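Periplasmic protein (Legionella pneumophila subsp. pneumophila, PDB 4FGQ) is a calcium-dependent periplasmic protease, LapG, of the bacterial transglutaminase-like cysteine proteinase family. Local coordinates at residues F57-D62 and G84-F89; K26-W31 and F78-G83. All coordinates share one frame; numbering follows the deposited sequence. Where two conformers were deposited one is given.

Contact 1 (F57-D62 and G84-F89); sequences FNYETD and GDCEDF
Tyr59 and Gly84 form a parallel beta bridge. Gly84 N donates to Asn58 O (3.0 Å), and Glu60 N donates to Gly84 O (2.7 Å). A water continues the link, donating to Glu60 O and accepting from Cys86 N at the first turn of the helix.

The Phe89 ring lies against the backbone of 57-62. Its edge meets the carbonyls, with Phe89 CE1 3.4 Å from Asn58 O. The Tyr59 ring crosses Phe89 obliquely, planes at 56°. The Tyr59 ring reaches Cys86 because its CG stands anti to the backbone N (chi1 -174°); Tyr59 OH lies 3.4 Å from Cys86 CB. The Glu60 side chain lies along Gly84, and its carboxylate forms a salt bridge with Lys73.

Asp85 and Asp88 make a capping box. Asp88 N donates to Asp85 OD1 (3.0 Å), and Asp85 N donates to Asp88 OD2 (2.9 Å). Asp85, Glu87 and Asp88 bind calcium with Asp69 and Tyr71 in a calcium-bound structure of this protein; no calcium is bound here. Asp69 N is hydrogen-bonded to Asp85 OD2.

The short two-stranded sheet thus leads into helix 86-100. Phe78 of helix 75-81 packs edge-to-face with Phe89, while His121 of strand 119-126 touches Tyr59 and Cys86.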
# COMPACT_ATOMS: atom_id res chain seq x y z
N PHE A 57 4.89 10.41 -4.03
CA PHE A 57 6.27 9.98 -3.73
C PHE A 57 7.00 9.49 -5.00
O PHE A 57 6.40 9.35 -6.06
CB PHE A 57 6.28 8.87 -2.66
CG PHE A 57 6.04 9.35 -1.24
CD1 PHE A 57 4.84 9.92 -0.87
CD2 PHE A 57 7.01 9.17 -0.27
CE1 PHE A 57 4.63 10.36 0.44
CE2 PHE A 57 6.81 9.59 1.03
CZ PHE A 57 5.61 10.19 1.39
N ASN A 58 8.31 9.24 -4.88
CA ASN A 58 9.12 8.75 -6.00
C ASN A 58 8.74 7.33 -6.40
O ASN A 58 8.74 6.43 -5.57
CB ASN A 58 10.60 8.77 -5.62
CG ASN A 58 11.18 10.17 -5.58
OD1 ASN A 58 10.85 11.00 -6.42
ND2 ASN A 58 12.05 10.44 -4.61
N TYR A 59 8.43 7.13 -7.68
CA TYR A 59 8.07 5.81 -8.19
C TYR A 59 9.29 5.14 -8.82
O TYR A 59 9.85 5.64 -9.79
CB TYR A 59 6.96 5.97 -9.23
CG TYR A 59 6.37 4.69 -9.76
CD1 TYR A 59 6.87 4.09 -10.92
CD2 TYR A 59 5.30 4.08 -9.11
CE1 TYR A 59 6.30 2.92 -11.41
CE2 TYR A 59 4.74 2.93 -9.59
CZ TYR A 59 5.25 2.35 -10.74
OH TYR A 59 4.66 1.20 -11.20
N GLU A 60 9.69 4.00 -8.26
CA GLU A 60 10.90 3.31 -8.69
C GLU A 60 10.55 2.12 -9.58
O GLU A 60 9.51 1.48 -9.40
CB GLU A 60 11.68 2.82 -7.46
CG GLU A 60 12.17 3.96 -6.58
CD GLU A 60 12.81 3.50 -5.27
OE1 GLU A 60 12.79 2.28 -4.97
OE2 GLU A 60 13.33 4.36 -4.53
N THR A 61 11.42 1.84 -10.54
CA THR A 61 11.33 0.64 -11.36
C THR A 61 12.74 0.10 -11.53
O THR A 61 13.72 0.84 -11.44
CB THR A 61 10.77 0.93 -12.77
OG1 THR A 61 11.55 1.97 -13.38
CG2 THR A 61 9.33 1.36 -12.71
N ASP A 62 12.83 -1.20 -11.78
CA ASP A 62 14.10 -1.81 -12.14
C ASP A 62 14.52 -1.26 -13.50
O ASP A 62 13.75 -1.29 -14.45
CB ASP A 62 13.95 -3.33 -12.21
CG ASP A 62 15.28 -4.04 -12.38
OD1 ASP A 62 15.72 -4.22 -13.54
OD2 ASP A 62 15.89 -4.41 -11.35
N GLY A 84 9.38 4.17 -3.71
CA GLY A 84 9.59 2.75 -3.92
C GLY A 84 8.89 2.31 -5.19
O GLY A 84 8.47 3.17 -5.98
N ASP A 85 8.75 1.00 -5.40
CA ASP A 85 8.07 0.52 -6.60
C ASP A 85 6.57 0.35 -6.37
O ASP A 85 6.08 0.68 -5.29
CB ASP A 85 8.73 -0.76 -7.16
CG ASP A 85 8.67 -1.94 -6.19
OD1 ASP A 85 7.73 -2.01 -5.38
OD2 ASP A 85 9.56 -2.81 -6.26
N CYS A 86 5.85 -0.14 -7.36
CA CYS A 86 4.39 -0.22 -7.26
C CYS A 86 3.94 -1.06 -6.07
O CYS A 86 2.91 -0.77 -5.44
CB CYS A 86 3.79 -0.77 -8.55
SG CYS A 86 4.39 -2.43 -8.99
N GLU A 87 4.72 -2.09 -5.76
CA GLU A 87 4.39 -2.97 -4.65
C GLU A 87 4.56 -2.20 -3.34
O GLU A 87 3.72 -2.27 -2.43
CB GLU A 87 5.27 -4.23 -4.71
CG GLU A 87 5.21 -4.94 -6.08
CD GLU A 87 6.13 -6.14 -6.19
OE1 GLU A 87 7.13 -6.22 -5.44
OE2 GLU A 87 5.86 -7.01 -7.05
N ASP A 88 5.64 -1.42 -3.25
CA ASP A 88 5.90 -0.62 -2.06
C ASP A 88 4.83 0.44 -1.81
O ASP A 88 4.45 0.69 -0.67
CB ASP A 88 7.28 0.04 -2.13
CG ASP A 88 8.40 -0.96 -2.43
OD1 ASP A 88 8.33 -2.14 -2.00
OD2 ASP A 88 9.37 -0.57 -3.10
N PHE A 89 4.32 1.06 -2.88
CA PHE A 89 3.23 2.03 -2.75
C PHE A 89 1.99 1.35 -2.18
O PHE A 89 1.31 1.89 -1.29
CB PHE A 89 2.85 2.63 -4.11
CG PHE A 89 3.69 3.82 -4.53
CD1 PHE A 89 5.03 3.67 -4.85
CD2 PHE A 89 3.11 5.07 -4.68
CE1 PHE A 89 5.79 4.75 -5.27
CE2 PHE A 89 3.87 6.16 -5.11
CZ PHE A 89 5.22 6.00 -5.39
O HOH W 1 7.39 -0.31 -9.93

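Contact 2 (K26-W31 and F78-G83); sequences KRFTAW and FIVDGG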
# COMPACT_ATOMS: atom_id res chain seq x y z
N LYS A 26 10.51 15.63 7.90
CA LYS A 26 9.24 16.20 7.46
C LYS A 26 8.29 15.16 6.89
O LYS A 26 7.08 15.30 7.05
CB LYS A 26 9.47 17.31 6.42
CG LYS A 26 10.07 18.58 6.99
CD LYS A 26 10.11 19.67 5.93
CE LYS A 26 10.42 21.01 6.55
NZ LYS A 26 11.46 20.91 7.59
N ARG A 27 8.81 14.15 6.20
CA ARG A 27 7.95 13.11 5.64
C ARG A 27 7.30 12.27 6.73
O ARG A 27 6.13 11.92 6.64
CB ARG A 27 8.71 12.22 4.64
CG ARG A 27 9.02 12.91 3.32
CD ARG A 27 9.44 11.93 2.21
NE ARG A 27 10.65 11.15 2.51
CZ ARG A 27 11.90 11.57 2.34
NH1 ARG A 27 12.15 12.80 1.89
NH2 ARG A 27 12.91 10.76 2.64
N PHE A 28 8.08 11.93 7.76
CA PHE A 28 7.52 11.18 8.89
C PHE A 28 6.42 11.98 9.58
O PHE A 28 5.33 11.47 9.84
CB PHE A 28 8.61 10.78 9.89
CG PHE A 28 9.36 9.53 9.51
CD1 PHE A 28 8.74 8.29 9.58
CD2 PHE A 28 10.67 9.60 9.07
CE1 PHE A 28 9.43 7.13 9.23
CE2 PHE A 28 11.36 8.45 8.71
CZ PHE A 28 10.74 7.21 8.79
N THR A 29 6.70 13.25 9.85
CA THR A 29 5.71 14.10 10.51
C THR A 29 4.44 14.23 9.68
O THR A 29 3.32 14.20 10.21
CB THR A 29 6.29 15.49 10.80
OG1 THR A 29 7.37 15.36 11.74
CG2 THR A 29 5.22 16.41 11.39
N ALA A 30 4.61 14.35 8.37
CA ALA A 30 3.47 14.45 7.46
C ALA A 30 2.63 13.18 7.43
O ALA A 30 1.40 13.25 7.36
CB ALA A 30 3.96 14.80 6.06
N TRP A 31 3.29 12.03 7.49
CA TRP A 31 2.63 10.73 7.53
C TRP A 31 1.81 10.61 8.82
O TRP A 31 0.65 10.18 8.79
CB TRP A 31 3.70 9.64 7.47
CG TRP A 31 3.21 8.24 7.41
CD1 TRP A 31 1.99 7.79 6.97
CD2 TRP A 31 3.94 7.08 7.80
NE1 TRP A 31 1.93 6.41 7.07
CE2 TRP A 31 3.11 5.96 7.58
CE3 TRP A 31 5.23 6.88 8.32
CZ2 TRP A 31 3.53 4.66 7.86
CZ3 TRP A 31 5.64 5.58 8.60
CH2 TRP A 31 4.79 4.50 8.37
N PHE A 78 9.97 2.84 3.00
CA PHE A 78 9.38 3.67 1.95
C PHE A 78 9.56 5.15 2.31
O PHE A 78 9.99 5.96 1.48
CB PHE A 78 7.89 3.34 1.81
CG PHE A 78 7.20 4.02 0.66
CD1 PHE A 78 6.65 5.29 0.81
CD2 PHE A 78 7.05 3.38 -0.56
CE1 PHE A 78 5.99 5.91 -0.24
CE2 PHE A 78 6.39 3.99 -1.62
CZ PHE A 78 5.86 5.27 -1.46
N ILE A 79 9.23 5.51 3.54
CA ILE A 79 9.37 6.91 3.98
C ILE A 79 10.83 7.39 3.97
O ILE A 79 11.12 8.49 3.48
CB ILE A 79 8.76 7.13 5.37
CG1 ILE A 79 7.25 6.84 5.36
CG2 ILE A 79 9.02 8.54 5.87
CD1 ILE A 79 6.43 7.87 4.57
N VAL A 80 11.74 6.57 4.50
CA VAL A 80 13.16 6.92 4.50
C VAL A 80 13.68 7.13 3.08
O VAL A 80 14.39 8.10 2.81
CB VAL A 80 14.00 5.86 5.24
CG1 VAL A 80 15.48 6.08 5.01
CG2 VAL A 80 13.69 5.88 6.73
N ASP A 81 13.29 6.24 2.17
CA ASP A 81 13.79 6.30 0.79
C ASP A 81 13.10 7.38 -0.04
O ASP A 81 13.62 7.78 -1.09
CB ASP A 81 13.60 4.95 0.10
CG ASP A 81 14.49 3.87 0.67
OD1 ASP A 81 15.36 4.19 1.51
OD2 ASP A 81 14.34 2.70 0.25
N GLY A 82 11.94 7.83 0.42
CA GLY A 82 11.16 8.81 -0.31
C GLY A 82 10.36 8.20 -1.45
O GLY A 82 9.93 8.92 -2.37
N GLY A 83 10.15 6.89 -1.39
CA GLY A 83 9.35 6.22 -2.41
C GLY A 83 9.75 4.77 -2.58
O GLY A 83 10.39 4.19 -1.71
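Arg27 supplies the polar link to the end of helix 75-81. Its NE and NH2 both donate to Ile79 O, a side-on grip on one atom. The distances are 2.9 Å from Arg27 NE to Ile79 O and 3.0 Å from Arg27 NH2 to the same oxygen. Ile79 O lies in the guanidinium plane, and both donors lie in its carbonyl plane. A weak third bond runs from Arg27 NH2 to Val80 O. The bend at chi3 (-60°) turns the guanidinium group across the helix end, with Gly82 CA over one face, 3.7 Å from Arg27 NE.

The apolar contacts centre on Ile79. Its CG2 makes a CH-pi contact, 3.5 Å from the centroid of the Phe28 ring and only 3° off the ring normal. Val80 CG2 meets the edge of that ring at Phe28 CZ (3.8 Å). The other branch, Ile79 CG1, lies 3.6 Å from Trp31 CE3, approaching the indole obliquely. Trp31 NE1 is held by Thr96.

Gly82, with positive phi, closes the helix in a Schellman motif: Gly83 N bonds to Phe78 O, and Gly82 N bonds weakly to Ile79 O. This is helix-to-helix packing, with an arginine binding C-terminal carbonyls at a Schellman-type helix end.

The centres of contacts 1 and 2 lie about 13 Å apart, and the two contacts touch. Their segments alternate along the chain: 26-31, 57-62, 78-83, then 84-89. The last two are continuous, so the end of helix 75-81 runs through strand 83-84 into helix 86-100. Asn58 N and Gly82 O, 3.0 Å apart, probably form a hydrogen bond. Phe78 of contact 2 also packs on Phe57 of contact 1. All four segments belong to the region that resembles the transglutaminase-like cysteine proteinases. Together the contacts connect helix 22-38, through helix 75-81, to the short parallel sheet and the calcium-ligand residues at the start of helix 86-100.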